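Local coordinates for protein nitrite transporter NirC (PDB 4FC4) that carries nitrite in and out of the cell across the bacterial inner membrane, as a pentameric channel of the formate/nitrite transporter family, at residues Ala32-Tyr37 and Thr70-Ala75; Val152-Gly157 and Leu226-Leu231; Gly111-Ser116 and Ala200-Phe205. All blocks are in the same frame, centred on the assembly; numbering follows the deposited sequence.

How the interactions relate
Interactions 1 and 3 are buried, whereas interaction 2 is partly buried and reaches the protein surface at Leu231. Three separate helix pairs are held, but they are chained together: helix 24-51 of interaction 1 packs on both helices of interaction 3, with Ala36 CB 3.5 Å from Gly115 O, and Leu226 of interaction 2 touches Phe205, Asn201 and Met202. Interactions 1 and 2 lie on opposite sides of the chain's centre, their centres about 22 Å apart, and do not touch. Chemistry follows place: interaction 1 is apolar beside a subunit interface, interaction 2 brings backbones together at a glycine, and interaction 3 places a water between two hydroxyls.

Interaction 1 (Ala32-Tyr37 and Thr70-Ala75); sequences AMAGAY and TLVIIA
Tyr37 meets Leu71 with the two side chains crossing at about a right angle, and the closest approach is between their beta carbons, Tyr37 CB to Leu71 CB at 3.6 Å. Both side chains leave their backbones toward the opposing helix. In Tyr37, CG lies anti to the carbonyl carbon (chi1 -66°), which lays the ring back along its own helix: Met33 O sits 3.1 Å above one face, toward the rim. The CD2-CE2 side of the ring is turned to helix 67-75 and passes Leu71 CB obliquely on its way to Ala75, where Tyr37 CE2 comes within 4.1 Å of Ala75 CB. Leu71 reaches back with one branch, its CD1 lying 3.8 Å from Tyr37 O. Next to this pair, Val72 uses a single methyl, CG2, which stands 3.9 Å from Ala34 O and also touches the beta carbons of Ala34 and Tyr37. The segments run roughly antiparallel, at 141°. A loop separates short helix 67-75 from helix 80-93, consistent with the interrupted membrane helices of the formate/nitrite transporter fold. A second subunit packs against this contact: its Tyr245 hydrogen-bonds to Tyr37 OH, and its Trp169 NE1 to Ala75 O. The chemistry thus divides along Tyr37, whose CB and ring carbons join helix 24-51 to helix 67-75 while its hydroxyl ties that pair to the neighbouring subunit.

Interaction 2 (Val152-Gly157 and Leu226-Leu231); sequences VLFFKG and LLWVTL
Trp228 is the first residue of Leu226-Leu231 to press on the other helix, its CB 3.9 Å from Leu153 CB. Its indole is met at the edge, near the ring plane, by Phe154 CD1, which lies 4.3 Å from Trp228 CE3. Trp228 O points across as well and receives a CA-H...O contact from Phe154 CA at 3.6 Å, with 160° at the hydrogen. Such a contact needs closely approaching backbones, and the segment axes do come within 7.1 Å, crossing at -37°. Both helices belong to the membrane-spanning bundle of the formate/nitrite transporter fold, and Gly157 is where they draw nearest: without a side chain it lets the backbones close up, its CA 4.6 Å from Val229 CA. Val229 itself sends CG2 against Leu153, reaching the backbone O and CB. Thr230 faces away and bonds back to Leu226 O, which takes two bonds from it on opposite faces of the carbonyl plane: the backbone N on one and OG1 on the other, with Thr230 OG1 at 2.6 Å from Leu226 O. The same hydroxyl also bonds to Trp109 NE1, while the Leu226 side chain turns away from Val152-Gly157 toward helix 198-209. At Leu231 the contact comes to the surface. Phe154, with CG anti to its own nitrogen (chi1 -179°), swings its ring along the helix pair to this residue, bringing Phe154 CE1 to 4.0 Å from Leu231 CB and 3.8 Å from Leu231 C.

Interaction 3 (Gly111-Ser116 and Ala200-Phe205); sequences GNLVGS and ANMTLF
Segments Gly111-Ser116 and Ala200-Phe205 run in broadly the same direction, crossing at -35° with axes 8.7 Å apart, and their backbones are nearest at Ser116 and Thr203. Met202 spans much of the separation. Its chain is extended beyond CG, and this carries the sulfur onto the opposing backbone: Met202 SD lies 3.5 Å from Leu113 CA. Leu113 crosses the methionine at about a right angle, and its terminal CD1 comes to 3.7 Å from Met202 CG. Behind the thioether, Met202 CB packs on Ser116, about equally close to CB and OG.

Ser116 supplies the polar part. With OG anti to the carbonyl carbon (chi1 -67°), the hydroxyl folds back along its own helix and donates to Asn112 O at 2.8 Å. It arrives above the carbonyl plane, 36° out of it, while Ser116 N reaches the same oxygen from the opposite face. A water donates to Ser116 OG at 2.9 Å, and the same water is hydrogen-bonded to Thr203 OG1, at 2.5 Å. The two hydroxyl oxygens are thus linked across the contact through this water, while the serine proton is engaged within its own helix.

Helix 198-209 follows helix 177-192 after a break, consistent with the interrupted membrane helices of this family. Helix 24-51 packs against both partners, with Ala34 touching Asn112 and Val38 and Ile42 touching Ala200. The amide of Asn112 is tied to Ser31 O of that helix, as well as to Glu78 O and Phe80 N. Farther round helix 198-209, Phe205 packs on Ile222 and Asn225 of helix 219-248 and on Lys145 and Thr146 of helix 137-147.

Interaction 1 (Ala32-Tyr37 and Thr70-Ala75)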
loop_
_atom_site.group_PDB
_atom_site.type_symbol
_atom_site.label_atom_id
_atom_site.label_comp_id
_atom_site.label_asym_id
_atom_site.label_seq_id
_atom_site.Cartn_x
_atom_site.Cartn_y
_atom_site.Cartn_z
ATOM N N ALA B 32 -9.844 -20.006 -21.659
ATOM C CA ALA B 32 -9.909 -20.896 -20.471
ATOM C C ALA B 32 -9.077 -20.269 -19.346
ATOM O O ALA B 32 -9.471 -20.322 -18.175
ATOM C CB ALA B 32 -9.439 -22.326 -20.790
ATOM N N MET B 33 -7.928 -19.699 -19.704
ATOM C CA MET B 33 -7.082 -19.065 -18.725
ATOM C C MET B 33 -7.852 -17.987 -17.937
ATOM O O MET B 33 -7.798 -17.951 -16.718
ATOM C CB MET B 33 -5.824 -18.470 -19.370
ATOM C CG MET B 33 -4.794 -19.467 -19.916
ATOM S SD MET B 33 -3.317 -18.563 -20.482
ATOM C CE MET B 33 -2.027 -19.814 -20.508
ATOM N N ALA B 34 -8.584 -17.119 -18.627
ATOM C CA ALA B 34 -9.273 -16.062 -17.919
ATOM C C ALA B 34 -10.301 -16.595 -16.908
ATOM O O ALA B 34 -10.395 -16.061 -15.813
ATOM C CB ALA B 34 -9.908 -15.064 -18.866
ATOM N N GLY B 35 -11.060 -17.637 -17.274
ATOM C CA GLY B 35 -12.040 -18.205 -16.363
ATOM C C GLY B 35 -11.345 -18.841 -15.178
ATOM O O GLY B 35 -11.750 -18.661 -14.061
ATOM N N ALA B 36 -10.288 -19.583 -15.430
ATOM C CA ALA B 36 -9.502 -20.191 -14.368
ATOM C C ALA B 36 -8.917 -19.114 -13.397
ATOM O O ALA B 36 -9.030 -19.266 -12.150
ATOM C CB ALA B 36 -8.405 -21.076 -14.968
ATOM N N TYR B 37 -8.373 -18.022 -13.958
ATOM C CA TYR B 37 -7.746 -16.944 -13.161
ATOM C C TYR B 37 -8.760 -16.266 -12.298
ATOM O O TYR B 37 -8.518 -16.085 -11.089
ATOM C CB TYR B 37 -7.058 -15.906 -14.035
ATOM C CG TYR B 37 -5.832 -16.445 -14.812
ATOM C CD1 TYR B 37 -5.265 -17.718 -14.526
ATOM C CD2 TYR B 37 -5.239 -15.666 -15.803
ATOM C CE1 TYR B 37 -4.191 -18.168 -15.226
ATOM C CE2 TYR B 37 -4.161 -16.119 -16.504
ATOM C CZ TYR B 37 -3.641 -17.362 -16.229
ATOM O OH TYR B 37 -2.578 -17.781 -17.010
ATOM N N THR B 70 -6.298 -8.743 -11.941
ATOM C CA THR B 70 -4.858 -8.587 -12.043
ATOM C C THR B 70 -4.215 -9.712 -12.856
ATOM O O THR B 70 -3.439 -9.417 -13.769
ATOM C CB THR B 70 -4.194 -8.521 -10.677
ATOM O OG1 THR B 70 -4.786 -7.453 -9.908
ATOM C CG2 THR B 70 -2.710 -8.338 -10.843
ATOM N N LEU B 71 -4.555 -10.969 -12.549
ATOM C CA LEU B 71 -4.155 -12.124 -13.357
ATOM C C LEU B 71 -4.593 -11.959 -14.790
ATOM O O LEU B 71 -3.797 -12.035 -15.681
ATOM C CB LEU B 71 -4.700 -13.457 -12.772
ATOM C CG LEU B 71 -4.166 -13.900 -11.381
ATOM C CD1 LEU B 71 -4.812 -15.202 -10.917
ATOM C CD2 LEU B 71 -2.631 -13.981 -11.334
ATOM N N VAL B 72 -5.887 -11.798 -15.012
ATOM C CA VAL B 72 -6.425 -11.660 -16.361
ATOM C C VAL B 72 -5.636 -10.622 -17.186
ATOM O O VAL B 72 -5.256 -10.905 -18.321
ATOM C CB VAL B 72 -7.959 -11.315 -16.315
ATOM C CG1 VAL B 72 -8.492 -10.936 -17.706
ATOM C CG2 VAL B 72 -8.760 -12.510 -15.785
ATOM N N ILE B 73 -5.279 -9.467 -16.588
ATOM C CA ILE B 73 -4.747 -8.369 -17.415
ATOM C C ILE B 73 -3.227 -8.440 -17.563
ATOM O O ILE B 73 -2.670 -8.227 -18.639
ATOM C CB ILE B 73 -5.161 -6.985 -16.869
ATOM C CG1 ILE B 73 -6.697 -6.774 -16.948
ATOM C CG2 ILE B 73 -4.413 -5.875 -17.582
ATOM C CD1 ILE B 73 -7.140 -5.482 -16.273
ATOM N N ILE B 74 -2.567 -8.800 -16.478
ATOM C CA ILE B 74 -1.132 -8.692 -16.369
ATOM C C ILE B 74 -0.485 -10.003 -16.791
ATOM O O ILE B 74 0.476 -9.963 -17.500
ATOM C CB ILE B 74 -0.726 -8.318 -14.966
ATOM C CG1 ILE B 74 -1.488 -7.035 -14.586
ATOM C CG2 ILE B 74 0.820 -8.194 -14.835
ATOM C CD1 ILE B 74 -0.836 -5.719 -15.073
ATOM N N ALA B 75 -1.021 -11.151 -16.394
ATOM C CA ALA B 75 -0.511 -12.412 -16.935
ATOM C C ALA B 75 -0.897 -12.553 -18.416
ATOM O O ALA B 75 -0.100 -13.073 -19.187
ATOM C CB ALA B 75 -0.977 -13.633 -16.123
#

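Interaction 2 (Val152-Gly157 and Leu226-Leu231)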
loop_
_atom_site.group_PDB
_atom_site.type_symbol
_atom_site.label_atom_id
_atom_site.label_comp_id
_atom_site.label_asym_id
_atom_site.label_seq_id
_atom_site.Cartn_x
_atom_site.Cartn_y
_atom_site.Cartn_z
ATOM N N VAL B 152 -33.266 -7.738 -11.155
ATOM C CA VAL B 152 -32.260 -7.515 -10.156
ATOM C C VAL B 152 -30.944 -8.004 -10.735
ATOM O O VAL B 152 -29.932 -7.267 -10.700
ATOM C CB VAL B 152 -32.658 -8.149 -8.768
ATOM C CG1 VAL B 152 -31.444 -8.372 -7.842
ATOM C CG2 VAL B 152 -33.775 -7.306 -8.076
ATOM N N LEU B 153 -30.969 -9.195 -11.335
ATOM C CA LEU B 153 -29.709 -9.795 -11.813
ATOM C C LEU B 153 -29.114 -9.015 -12.979
ATOM O O LEU B 153 -27.897 -8.788 -13.046
ATOM C CB LEU B 153 -29.874 -11.284 -12.145
ATOM C CG LEU B 153 -30.008 -12.198 -10.920
ATOM C CD1 LEU B 153 -30.029 -13.648 -11.337
ATOM C CD2 LEU B 153 -28.881 -11.996 -9.924
ATOM N N PHE B 154 -29.981 -8.574 -13.878
ATOM C CA PHE B 154 -29.537 -7.779 -15.022
ATOM C C PHE B 154 -28.797 -6.499 -14.588
ATOM O O PHE B 154 -27.665 -6.239 -14.988
ATOM C CB PHE B 154 -30.747 -7.417 -15.845
ATOM C CG PHE B 154 -30.440 -6.624 -17.063
ATOM C CD1 PHE B 154 -30.141 -7.282 -18.273
ATOM C CD2 PHE B 154 -30.512 -5.222 -17.025
ATOM C CE1 PHE B 154 -29.850 -6.555 -19.419
ATOM C CE2 PHE B 154 -30.241 -4.491 -18.171
ATOM C CZ PHE B 154 -29.912 -5.157 -19.375
ATOM N N PHE B 155 -29.453 -5.712 -13.740
ATOM C CA PHE B 155 -28.951 -4.420 -13.376
ATOM C C PHE B 155 -27.706 -4.516 -12.473
ATOM O O PHE B 155 -26.782 -3.673 -12.548
ATOM C CB PHE B 155 -30.108 -3.625 -12.826
ATOM C CG PHE B 155 -30.973 -3.101 -13.893
ATOM C CD1 PHE B 155 -30.459 -2.186 -14.823
ATOM C CD2 PHE B 155 -32.275 -3.566 -14.058
ATOM C CE1 PHE B 155 -31.268 -1.708 -15.866
ATOM C CE2 PHE B 155 -33.089 -3.070 -15.070
ATOM C CZ PHE B 155 -32.592 -2.140 -15.983
ATOM N N LYS B 156 -27.643 -5.580 -11.680
ATOM C CA LYS B 156 -26.447 -5.842 -10.952
ATOM C C LYS B 156 -25.296 -6.243 -11.842
ATOM O O LYS B 156 -24.110 -5.871 -11.582
ATOM C CB LYS B 156 -26.688 -6.875 -9.884
ATOM C CG LYS B 156 -26.937 -6.215 -8.572
ATOM C CD LYS B 156 -27.962 -7.020 -7.853
ATOM C CE LYS B 156 -27.293 -7.897 -6.837
ATOM N NZ LYS B 156 -28.162 -7.854 -5.637
ATOM N N GLY B 157 -25.621 -7.009 -12.872
ATOM C CA GLY B 157 -24.632 -7.363 -13.873
ATOM C C GLY B 157 -24.202 -6.137 -14.684
ATOM O O GLY B 157 -23.024 -5.975 -15.040
ATOM N N LEU B 226 -26.693 -16.864 -14.956
ATOM C CA LEU B 226 -25.760 -16.625 -16.073
ATOM C C LEU B 226 -26.428 -15.886 -17.253
ATOM O O LEU B 226 -25.817 -14.949 -17.806
ATOM C CB LEU B 226 -25.032 -17.922 -16.497
ATOM C CG LEU B 226 -24.062 -18.570 -15.479
ATOM C CD1 LEU B 226 -23.261 -19.712 -16.115
ATOM C CD2 LEU B 226 -23.088 -17.530 -14.891
ATOM N N LEU B 227 -27.682 -16.238 -17.600
ATOM C CA LEU B 227 -28.381 -15.497 -18.665
ATOM C C LEU B 227 -28.504 -14.004 -18.386
ATOM O O LEU B 227 -27.924 -13.197 -19.101
ATOM C CB LEU B 227 -29.751 -16.078 -18.994
ATOM C CG LEU B 227 -30.555 -15.287 -20.043
ATOM C CD1 LEU B 227 -29.832 -15.251 -21.403
ATOM C CD2 LEU B 227 -31.983 -15.853 -20.199
ATOM N N TRP B 228 -29.223 -13.643 -17.325
ATOM C CA TRP B 228 -29.390 -12.236 -16.945
ATOM C C TRP B 228 -28.112 -11.488 -16.536
ATOM O O TRP B 228 -27.924 -10.323 -16.907
ATOM C CB TRP B 228 -30.546 -12.109 -15.947
ATOM C CG TRP B 228 -31.798 -12.662 -16.590
ATOM C CD1 TRP B 228 -32.431 -13.871 -16.319
ATOM C CD2 TRP B 228 -32.559 -12.076 -17.706
ATOM N NE1 TRP B 228 -33.518 -14.043 -17.130
ATOM C CE2 TRP B 228 -33.658 -13.002 -17.979
ATOM C CE3 TRP B 228 -32.459 -10.897 -18.449
ATOM C CZ2 TRP B 228 -34.606 -12.753 -18.982
ATOM C CZ3 TRP B 228 -33.411 -10.630 -19.431
ATOM C CH2 TRP B 228 -34.454 -11.551 -19.715
ATOM N N VAL B 229 -27.198 -12.158 -15.849
ATOM C CA VAL B 229 -25.913 -11.521 -15.481
ATOM C C VAL B 229 -25.059 -11.249 -16.715
ATOM O O VAL B 229 -24.519 -10.170 -16.860
ATOM C CB VAL B 229 -25.200 -12.305 -14.380
ATOM C CG1 VAL B 229 -23.840 -11.688 -14.018
ATOM C CG2 VAL B 229 -26.137 -12.304 -13.176
ATOM N N THR B 230 -25.021 -12.199 -17.635
ATOM C CA THR B 230 -24.320 -11.962 -18.885
ATOM C C THR B 230 -24.892 -10.810 -19.712
ATOM O O THR B 230 -24.117 -9.909 -20.124
ATOM C CB THR B 230 -24.271 -13.232 -19.726
ATOM O OG1 THR B 230 -23.624 -14.242 -18.948
ATOM C CG2 THR B 230 -23.541 -12.998 -21.100
ATOM N N LEU B 231 -26.217 -10.850 -19.979
ATOM C CA LEU B 231 -26.870 -9.764 -20.718
ATOM C C LEU B 231 -26.572 -8.421 -20.021
ATOM O O LEU B 231 -26.293 -7.425 -20.687
ATOM C CB LEU B 231 -28.379 -9.983 -20.915
ATOM C CG LEU B 231 -28.877 -11.243 -21.674
ATOM C CD1 LEU B 231 -30.377 -11.415 -21.516
ATOM C CD2 LEU B 231 -28.503 -11.318 -23.154
#

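Interaction 3 (Gly111-Ser116 and Ala200-Phe205)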
loop_
_atom_site.group_PDB
_atom_site.type_symbol
_atom_site.label_atom_id
_atom_site.label_comp_id
_atom_site.label_asym_id
_atom_site.label_seq_id
_atom_site.Cartn_x
_atom_site.Cartn_y
_atom_site.Cartn_z
ATOM N N GLY B 111 -15.199 -20.326 -23.550
ATOM C CA GLY B 111 -13.858 -20.602 -23.075
ATOM C C GLY B 111 -13.725 -20.260 -21.607
ATOM O O GLY B 111 -13.170 -21.013 -20.839
ATOM N N ASN B 112 -14.204 -19.083 -21.223
ATOM C CA ASN B 112 -14.224 -18.661 -19.834
ATOM C C ASN B 112 -14.912 -19.693 -18.933
ATOM O O ASN B 112 -14.433 -19.958 -17.820
ATOM C CB ASN B 112 -14.929 -17.326 -19.718
ATOM C CG ASN B 112 -14.103 -16.183 -20.259
ATOM O OD1 ASN B 112 -14.611 -15.077 -20.333
ATOM N ND2 ASN B 112 -12.814 -16.431 -20.632
ATOM N N LEU B 113 -15.996 -20.297 -19.449
ATOM C CA LEU B 113 -16.773 -21.311 -18.709
ATOM C C LEU B 113 -15.937 -22.582 -18.485
ATOM O O LEU B 113 -15.809 -23.034 -17.340
ATOM C CB LEU B 113 -18.134 -21.596 -19.379
ATOM C CG LEU B 113 -19.090 -22.626 -18.732
ATOM C CD1 LEU B 113 -19.633 -22.181 -17.354
ATOM C CD2 LEU B 113 -20.231 -23.030 -19.690
ATOM N N VAL B 114 -15.311 -23.091 -19.552
ATOM C CA VAL B 114 -14.386 -24.209 -19.456
ATOM C C VAL B 114 -13.293 -23.953 -18.388
ATOM O O VAL B 114 -13.031 -24.826 -17.557
ATOM C CB VAL B 114 -13.763 -24.507 -20.828
ATOM C CG1 VAL B 114 -12.548 -25.425 -20.696
ATOM C CG2 VAL B 114 -14.826 -25.127 -21.793
ATOM N N GLY B 115 -12.681 -22.770 -18.371
ATOM C CA GLY B 115 -11.571 -22.520 -17.443
ATOM C C GLY B 115 -12.099 -22.439 -16.027
ATOM O O GLY B 115 -11.423 -22.855 -15.070
ATOM N N SER B 116 -13.334 -21.933 -15.916
ATOM C CA SER B 116 -14.031 -21.849 -14.654
ATOM C C SER B 116 -14.387 -23.218 -14.102
ATOM O O SER B 116 -14.066 -23.507 -12.980
ATOM C CB SER B 116 -15.284 -21.000 -14.794
ATOM O OG SER B 116 -14.994 -19.649 -15.054
ATOM N N ALA B 200 -17.123 -14.707 -13.156
ATOM C CA ALA B 200 -16.825 -15.058 -11.747
ATOM C C ALA B 200 -17.933 -15.969 -11.160
ATOM O O ALA B 200 -17.645 -16.840 -10.350
ATOM C CB ALA B 200 -16.637 -13.810 -10.887
ATOM N N ASN B 201 -19.186 -15.780 -11.575
ATOM C CA ASN B 201 -20.270 -16.624 -11.087
ATOM C C ASN B 201 -20.109 -18.066 -11.560
ATOM O O ASN B 201 -20.413 -18.999 -10.831
ATOM C CB ASN B 201 -21.661 -16.086 -11.479
ATOM C CG ASN B 201 -22.100 -14.843 -10.682
ATOM O OD1 ASN B 201 -23.195 -14.285 -10.960
ATOM N ND2 ASN B 201 -21.282 -14.379 -9.739
ATOM N N MET B 202 -19.601 -18.236 -12.774
ATOM C CA MET B 202 -19.314 -19.557 -13.336
ATOM C C MET B 202 -18.496 -20.412 -12.372
ATOM O O MET B 202 -18.849 -21.577 -12.164
ATOM C CB MET B 202 -18.559 -19.471 -14.673
ATOM C CG MET B 202 -19.302 -18.797 -15.808
ATOM S SD MET B 202 -18.239 -18.451 -17.241
ATOM C CE MET B 202 -19.429 -17.687 -18.326
ATOM N N THR B 203 -17.427 -19.863 -11.792
ATOM C CA THR B 203 -16.632 -20.636 -10.843
ATOM C C THR B 203 -17.469 -20.906 -9.570
ATOM O O THR B 203 -17.499 -22.010 -9.027
ATOM C CB THR B 203 -15.267 -19.961 -10.483
ATOM O OG1 THR B 203 -14.372 -20.006 -11.608
ATOM C CG2 THR B 203 -14.583 -20.738 -9.363
ATOM N N LEU B 204 -18.168 -19.892 -9.077
ATOM C CA LEU B 204 -18.919 -20.079 -7.846
ATOM C C LEU B 204 -19.928 -21.191 -8.076
ATOM O O LEU B 204 -20.077 -22.100 -7.228
ATOM C CB LEU B 204 -19.630 -18.806 -7.439
ATOM C CG LEU B 204 -20.391 -19.024 -6.146
ATOM C CD1 LEU B 204 -19.456 -19.289 -4.959
ATOM C CD2 LEU B 204 -21.260 -17.798 -5.981
ATOM N N PHE B 205 -20.615 -21.124 -9.222
ATOM C CA PHE B 205 -21.640 -22.092 -9.499
ATOM C C PHE B 205 -21.095 -23.491 -9.585
ATOM O O PHE B 205 -21.778 -24.436 -9.176
ATOM C CB PHE B 205 -22.474 -21.723 -10.716
ATOM C CG PHE B 205 -23.346 -20.496 -10.507
ATOM C CD1 PHE B 205 -23.989 -20.279 -9.317
ATOM C CD2 PHE B 205 -23.501 -19.544 -11.508
ATOM C CE1 PHE B 205 -24.774 -19.146 -9.124
ATOM C CE2 PHE B 205 -24.293 -18.414 -11.326
ATOM C CZ PHE B 205 -24.928 -18.213 -10.128
HETATM O O HOH W 1 -14.236 -17.872 -12.853
#